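Local atomic coordinates of ribonuclease mar1, putative (Trypanosoma cruzi, PDB entry 1YZV), a protein that is of unproven function but belongs to the isochorismatase superfamily, many of whose members are cysteine hydrolases. Residues 47-52 with 112-117; 138-143 with 155-160. One frame throughout, in Å; residues are numbered along the deposited sequence.

Contact 1 of 2, residues 47-52 with 112-117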
loop_
_atom_site.group_PDB
_atom_site.type_symbol
_atom_site.label_atom_id
_atom_site.label_comp_id
_atom_site.label_asym_id
_atom_site.label_seq_id
_atom_site.Cartn_x
_atom_site.Cartn_y
_atom_site.Cartn_z
ATOM N N ASN A 47 -23.625 15.716 3.794
ATOM C CA ASN A 47 -25.008 15.703 3.335
ATOM C C ASN A 47 -25.542 14.349 2.873
ATOM O O ASN A 47 -26.670 13.960 3.186
ATOM C CB ASN A 47 -25.201 16.752 2.248
ATOM C CG ASN A 47 -25.264 18.159 2.806
ATOM O OD1 ASN A 47 -25.667 18.351 3.956
ATOM N ND2 ASN A 47 -24.763 19.143 2.032
ATOM N N ARG A 48 -24.681 13.579 2.223
ATOM C CA ARG A 48 -25.032 12.239 1.821
ATOM C C ARG A 48 -25.304 11.354 3.035
ATOM O O ARG A 48 -26.292 10.591 3.086
ATOM C CB ARG A 48 -23.882 11.666 0.975
ATOM C CG ARG A 48 -24.003 10.207 0.699
ATOM C CD ARG A 48 -23.004 9.776 -0.354
ATOM N NE ARG A 48 -23.415 10.171 -1.692
ATOM C CZ ARG A 48 -22.736 9.864 -2.797
ATOM N NH1 ARG A 48 -21.584 9.168 -2.715
ATOM N NH2 ARG A 48 -23.258 10.151 -3.984
ATOM N N PHE A 49 -24.387 11.391 3.995
ATOM C CA PHE A 49 -24.572 10.608 5.237
ATOM C C PHE A 49 -25.701 11.125 6.124
ATOM O O PHE A 49 -26.369 10.340 6.810
ATOM C CB PHE A 49 -23.272 10.535 6.030
ATOM C CG PHE A 49 -22.156 9.752 5.327
ATOM C CD1 PHE A 49 -22.418 8.576 4.670
ATOM C CD2 PHE A 49 -20.827 10.105 5.531
ATOM C CE1 PHE A 49 -21.376 7.819 4.094
ATOM C CE2 PHE A 49 -19.787 9.380 4.963
ATOM C CZ PHE A 49 -20.062 8.231 4.248
ATOM N N ALA A 50 -25.966 12.432 6.048
ATOM C CA ALA A 50 -27.148 12.997 6.726
ATOM C C ALA A 50 -28.413 12.389 6.154
ATOM O O ALA A 50 -29.266 11.950 6.917
ATOM C CB ALA A 50 -27.179 14.532 6.642
ATOM N N GLY A 51 -28.507 12.307 4.823
ATOM C CA GLY A 51 -29.638 11.681 4.169
ATOM C C GLY A 51 -29.752 10.196 4.486
ATOM O O GLY A 51 -30.840 9.669 4.748
ATOM N N LEU A 52 -28.629 9.489 4.467
ATOM C CA LEU A 52 -28.634 8.094 4.873
ATOM C C LEU A 52 -29.118 7.873 6.331
ATOM O O LEU A 52 -29.994 7.032 6.599
ATOM C CB LEU A 52 -27.233 7.505 4.667
ATOM C CG LEU A 52 -27.118 6.008 5.006
ATOM C CD1 LEU A 52 -28.071 5.182 4.161
ATOM C CD2 LEU A 52 -25.672 5.562 4.878
ATOM N N GLN A 112 -19.846 0.216 14.997
ATOM C CA GLN A 112 -19.149 0.734 13.827
ATOM C C GLN A 112 -19.416 2.211 13.597
ATOM O O GLN A 112 -20.484 2.716 13.896
ATOM C CB GLN A 112 -19.466 -0.104 12.598
ATOM C CG GLN A 112 -20.938 -0.043 12.166
ATOM C CD GLN A 112 -21.348 -1.181 11.258
ATOM O OE1 GLN A 112 -20.676 -2.237 11.172
ATOM N NE2 GLN A 112 -22.467 -0.965 10.530
ATOM N N VAL A 113 -18.354 2.910 13.194
ATOM C CA VAL A 113 -18.360 4.362 13.017
ATOM C C VAL A 113 -17.881 4.628 11.616
ATOM O O VAL A 113 -16.894 4.003 11.157
ATOM C CB VAL A 113 -17.421 5.017 14.059
ATOM C CG1 VAL A 113 -17.143 6.492 13.708
ATOM C CG2 VAL A 113 -18.015 4.825 15.559
ATOM N N VAL A 114 -18.648 5.444 10.915
ATOM C CA VAL A 114 -18.277 6.001 9.643
ATOM C C VAL A 114 -17.742 7.399 9.932
ATOM O O VAL A 114 -18.463 8.267 10.458
ATOM C CB VAL A 114 -19.485 6.057 8.689
ATOM C CG1 VAL A 114 -19.165 6.835 7.426
ATOM C CG2 VAL A 114 -19.946 4.636 8.359
ATOM N N LEU A 115 -16.487 7.627 9.557
ATOM C CA LEU A 115 -15.729 8.825 9.972
ATOM C C LEU A 115 -15.221 9.611 8.763
ATOM O O LEU A 115 -14.624 9.042 7.841
ATOM C CB LEU A 115 -14.545 8.418 10.846
ATOM C CG LEU A 115 -13.466 9.447 11.278
ATOM C CD1 LEU A 115 -14.094 10.597 12.122
ATOM C CD2 LEU A 115 -12.349 8.714 12.092
ATOM N N TRP A 116 -15.409 10.926 8.800
ATOM C CA TRP A 116 -14.887 11.807 7.747
ATOM C C TRP A 116 -14.783 13.250 8.244
ATOM O O TRP A 116 -15.268 13.561 9.315
ATOM C CB TRP A 116 -15.769 11.738 6.470
ATOM C CG TRP A 116 -17.053 12.440 6.574
ATOM C CD1 TRP A 116 -17.304 13.716 6.115
ATOM C CD2 TRP A 116 -18.168 12.110 7.430
ATOM N NE1 TRP A 116 -18.520 14.156 6.559
ATOM C CE2 TRP A 116 -19.109 13.177 7.310
ATOM C CE3 TRP A 116 -18.560 10.953 8.119
ATOM C CZ2 TRP A 116 -20.349 13.182 7.991
ATOM C CZ3 TRP A 116 -19.799 10.957 8.781
ATOM C CH2 TRP A 116 -20.678 12.070 8.709
ATOM N N GLY A 117 -14.035 14.068 7.516
ATOM C CA GLY A 117 -13.973 15.497 7.784
ATOM C C GLY A 117 -12.567 16.054 7.760
ATOM O O GLY A 117 -11.730 15.645 6.903
#

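Contact 2 of 2, residues 138-143 with 155-160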
loop_
_atom_site.group_PDB
_atom_site.type_symbol
_atom_site.label_atom_id
_atom_site.label_comp_id
_atom_site.label_asym_id
_atom_site.label_seq_id
_atom_site.Cartn_x
_atom_site.Cartn_y
_atom_site.Cartn_z
ATOM N N VAL A 138 -13.988 1.078 12.439
ATOM C CA VAL A 138 -14.039 2.454 11.936
ATOM C C VAL A 138 -13.689 2.501 10.441
ATOM O O VAL A 138 -12.739 1.855 9.984
ATOM C CB VAL A 138 -13.211 3.456 12.832
ATOM C CG1 VAL A 138 -11.859 2.979 13.125
ATOM C CG2 VAL A 138 -13.162 4.862 12.222
ATOM N N VAL A 139 -14.559 3.140 9.660
ATOM C CA VAL A 139 -14.394 3.216 8.217
ATOM C C VAL A 139 -14.282 4.661 7.839
ATOM O O VAL A 139 -15.141 5.480 8.247
ATOM C CB VAL A 139 -15.586 2.551 7.497
ATOM C CG1 VAL A 139 -15.332 2.475 5.966
ATOM C CG2 VAL A 139 -15.757 1.194 8.065
ATOM N N ILE A 140 -13.153 5.003 7.238
ATOM C CA ILE A 140 -12.895 6.357 6.814
ATOM C C ILE A 140 -13.584 6.532 5.427
ATOM O O ILE A 140 -13.313 5.774 4.509
ATOM C CB ILE A 140 -11.375 6.649 6.717
ATOM C CG1 ILE A 140 -10.623 6.218 7.974
ATOM C CG2 ILE A 140 -11.103 8.096 6.372
ATOM C CD1 ILE A 140 -11.072 6.884 9.199
ATOM N N ALA A 141 -14.358 7.605 5.252
ATOM C CA ALA A 141 -14.867 7.956 3.915
ATOM C C ALA A 141 -13.899 8.933 3.300
ATOM O O ALA A 141 -14.008 10.143 3.521
ATOM C CB ALA A 141 -16.264 8.572 3.996
ATOM N N VAL A 142 -12.928 8.424 2.560
ATOM C CA VAL A 142 -11.842 9.275 2.072
ATOM C C VAL A 142 -12.290 10.467 1.229
ATOM O O VAL A 142 -11.641 11.542 1.239
ATOM C CB VAL A 142 -10.731 8.419 1.328
ATOM C CG1 VAL A 142 -11.221 7.762 0.056
ATOM C CG2 VAL A 142 -9.455 9.266 1.025
ATOM N N ASP A 143 -13.355 10.267 0.446
ATOM C CA ASP A 143 -13.920 11.320 -0.419
ATOM C C ASP A 143 -14.554 12.475 0.349
ATOM O O ASP A 143 -14.732 13.548 -0.229
ATOM C CB ASP A 143 -14.926 10.764 -1.495
ATOM C CG ASP A 143 -16.130 9.969 -0.903
ATOM O OD1 ASP A 143 -15.926 9.197 0.050
ATOM O OD2 ASP A 143 -17.267 10.033 -1.479
ATOM N N THR A 155 -0.595 10.928 3.076
ATOM C CA THR A 155 0.237 10.141 4.004
ATOM C C THR A 155 -0.559 9.577 5.167
ATOM O O THR A 155 -0.453 8.365 5.461
ATOM C CB THR A 155 1.399 10.970 4.527
ATOM O OG1 THR A 155 2.167 11.416 3.415
ATOM C CG2 THR A 155 2.321 10.154 5.465
ATOM N N ALA A 156 -1.514 10.357 5.677
ATOM C CA ALA A 156 -2.404 9.891 6.723
ATOM C C ALA A 156 -3.428 8.839 6.270
ATOM O O ALA A 156 -3.723 7.882 6.990
ATOM C CB ALA A 156 -3.095 11.047 7.372
ATOM N N ILE A 157 -3.948 8.991 5.067
ATOM C CA ILE A 157 -4.831 7.969 4.520
ATOM C C ILE A 157 -4.048 6.656 4.447
ATOM O O ILE A 157 -4.566 5.593 4.801
ATOM C CB ILE A 157 -5.346 8.364 3.110
ATOM C CG1 ILE A 157 -6.369 9.515 3.211
ATOM C CG2 ILE A 157 -5.956 7.151 2.373
ATOM C CD1 ILE A 157 -7.551 9.255 4.088
ATOM N N GLN A 158 -2.861 6.724 3.861
ATOM C CA GLN A 158 -1.974 5.564 3.763
ATOM C C GLN A 158 -1.650 4.944 5.095
ATOM O O GLN A 158 -1.666 3.716 5.211
ATOM C CB GLN A 158 -0.690 5.944 3.051
ATOM C CG GLN A 158 -0.971 6.283 1.600
ATOM C CD GLN A 158 0.241 6.822 0.864
ATOM O OE1 GLN A 158 1.261 7.220 1.473
ATOM N NE2 GLN A 158 0.047 7.052 -0.418
ATOM N N LEU A 159 -1.495 5.773 6.122
ATOM C CA LEU A 159 -1.272 5.248 7.479
ATOM C C LEU A 159 -2.496 4.434 7.965
ATOM O O LEU A 159 -2.377 3.259 8.350
ATOM C CB LEU A 159 -0.956 6.397 8.431
ATOM C CG LEU A 159 -0.724 6.101 9.919
ATOM C CD1 LEU A 159 0.118 4.852 10.097
ATOM C CD2 LEU A 159 -0.027 7.353 10.479
ATOM N N MET A 160 -3.680 5.016 7.810
ATOM C CA MET A 160 -4.910 4.358 8.172
ATOM C C MET A 160 -5.205 3.095 7.363
ATOM O O MET A 160 -5.667 2.121 7.941
ATOM C CB MET A 160 -6.069 5.320 8.117
ATOM C CG MET A 160 -5.939 6.362 9.154
ATOM S SD MET A 160 -7.312 7.487 9.363
ATOM C CE MET A 160 -7.106 8.566 7.979
#

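Contact 1 of 2, residues 47-52 with 112-117
Phe49 reaches from the helix to the strand and brings its ring against Val114 and Trp116, the valine over a face and the indole at an edge. Its CG lies opposite the carbonyl carbon (chi1 -66°), beside the backbone N, with the ring reaching to the strand. The ring turns an edge to the indole: CD2 hangs over the six-membered ring, 3.5 Å from Trp116 CZ3 and displaced toward the rim. This is an edge-to-face pair with centroids 4.8 Å apart and planes at 60°. Helix 39-56 packs here on strand 110-118, a central strand of the six-stranded parallel sheet in this isochorismatase-type alpha/beta fold. Val114 and Trp116, two residues apart on the strand, both face the helix, while Leu115 faces the other side. Val114 points its CG1 branch over one face of the Phe49 ring in a CH-pi contact, 3.9 Å from the ring centroid and 27° off the normal; CG1 sits over the CZ and CE2 side of the ring, 3.6 Å from Phe49 CZ and from Phe49 CE2. Phe23 of strand 20-26 and Ala141 of the neighbouring strand 137-146 add to the packing around Phe49.

Contact 2 of 2, residues 138-143 with 155-160
Asp143 OD2 is gripped by two groups, the hydroxyl OG of Ser173 and NE2 of His200, tying the buried carboxylate both to the start of helix 173-181 and to the region near the C-terminus, just where the strand turns its corner. The face toward helix 155-160 is wholly apolar, made by Ile140 and Val142 from the strand side and by Ile157 and Met160 one helical turn apart. Val142 presents its CG2 branch, which lies anti to the backbone N, to the end of Ile157: CG2 is 3.6 Å from Ile157 CD1 and 3.8 Å from Ile157 CG1, with the two side chains crossing at about a right angle. Ile140 CG2 also approaches Ile157 CD1, but more loosely, at 4.4 Å. Strand 137-146 and helix 150-161 are the first two elements of a beta-alpha-beta unit completed by strand 168-171, and the contact fills the space between the strand and its crossover helix. One turn further along the helix, Met160 brings its sulfur up to Ile140 crosswise, SD being 3.8 Å from both Ile140 CG1 and Ile140 CD1. The chain of Met160 is extended at chi2 and then bends at chi3 (-76°), which turns the methyl back toward its helical neighbour and leaves CE 4.0 Å from Ile157 CD1. Ile157 and Met160 therefore meet the strand as a joined apolar patch. Leu125 of helix 120-133 packs against Met160, and Thr120 of the same helix against Ile157. Val142, partly exposed, also meets Thr155 of a third subunit; away from the patch, Gln158 OE1 is hydrogen-bonded to Gln161 NE2 of the second subunit.

Both contacts are apolar helix-on-sheet packing on neighbouring strands of one sheet, 110-118 and 137-146, joined by probable backbone hydrogen bonds from Leu115 N to Val139 O and from Val139 N to Val113 O. The centre of contact 1 lies about 4 Å from the centre of the chain; it is entirely buried, built on aromatic rings, and touched by no other subunit. The centre of contact 2 lies about 11 Å from that of the chain; Val142 there is partly exposed, the chemistry is aliphatic with one thioether, and two other subunits reach its segments. The helices lie on opposite faces of the sheet: Leu115 packs on Ile140 on one, Phe49 on Ala141 on the other.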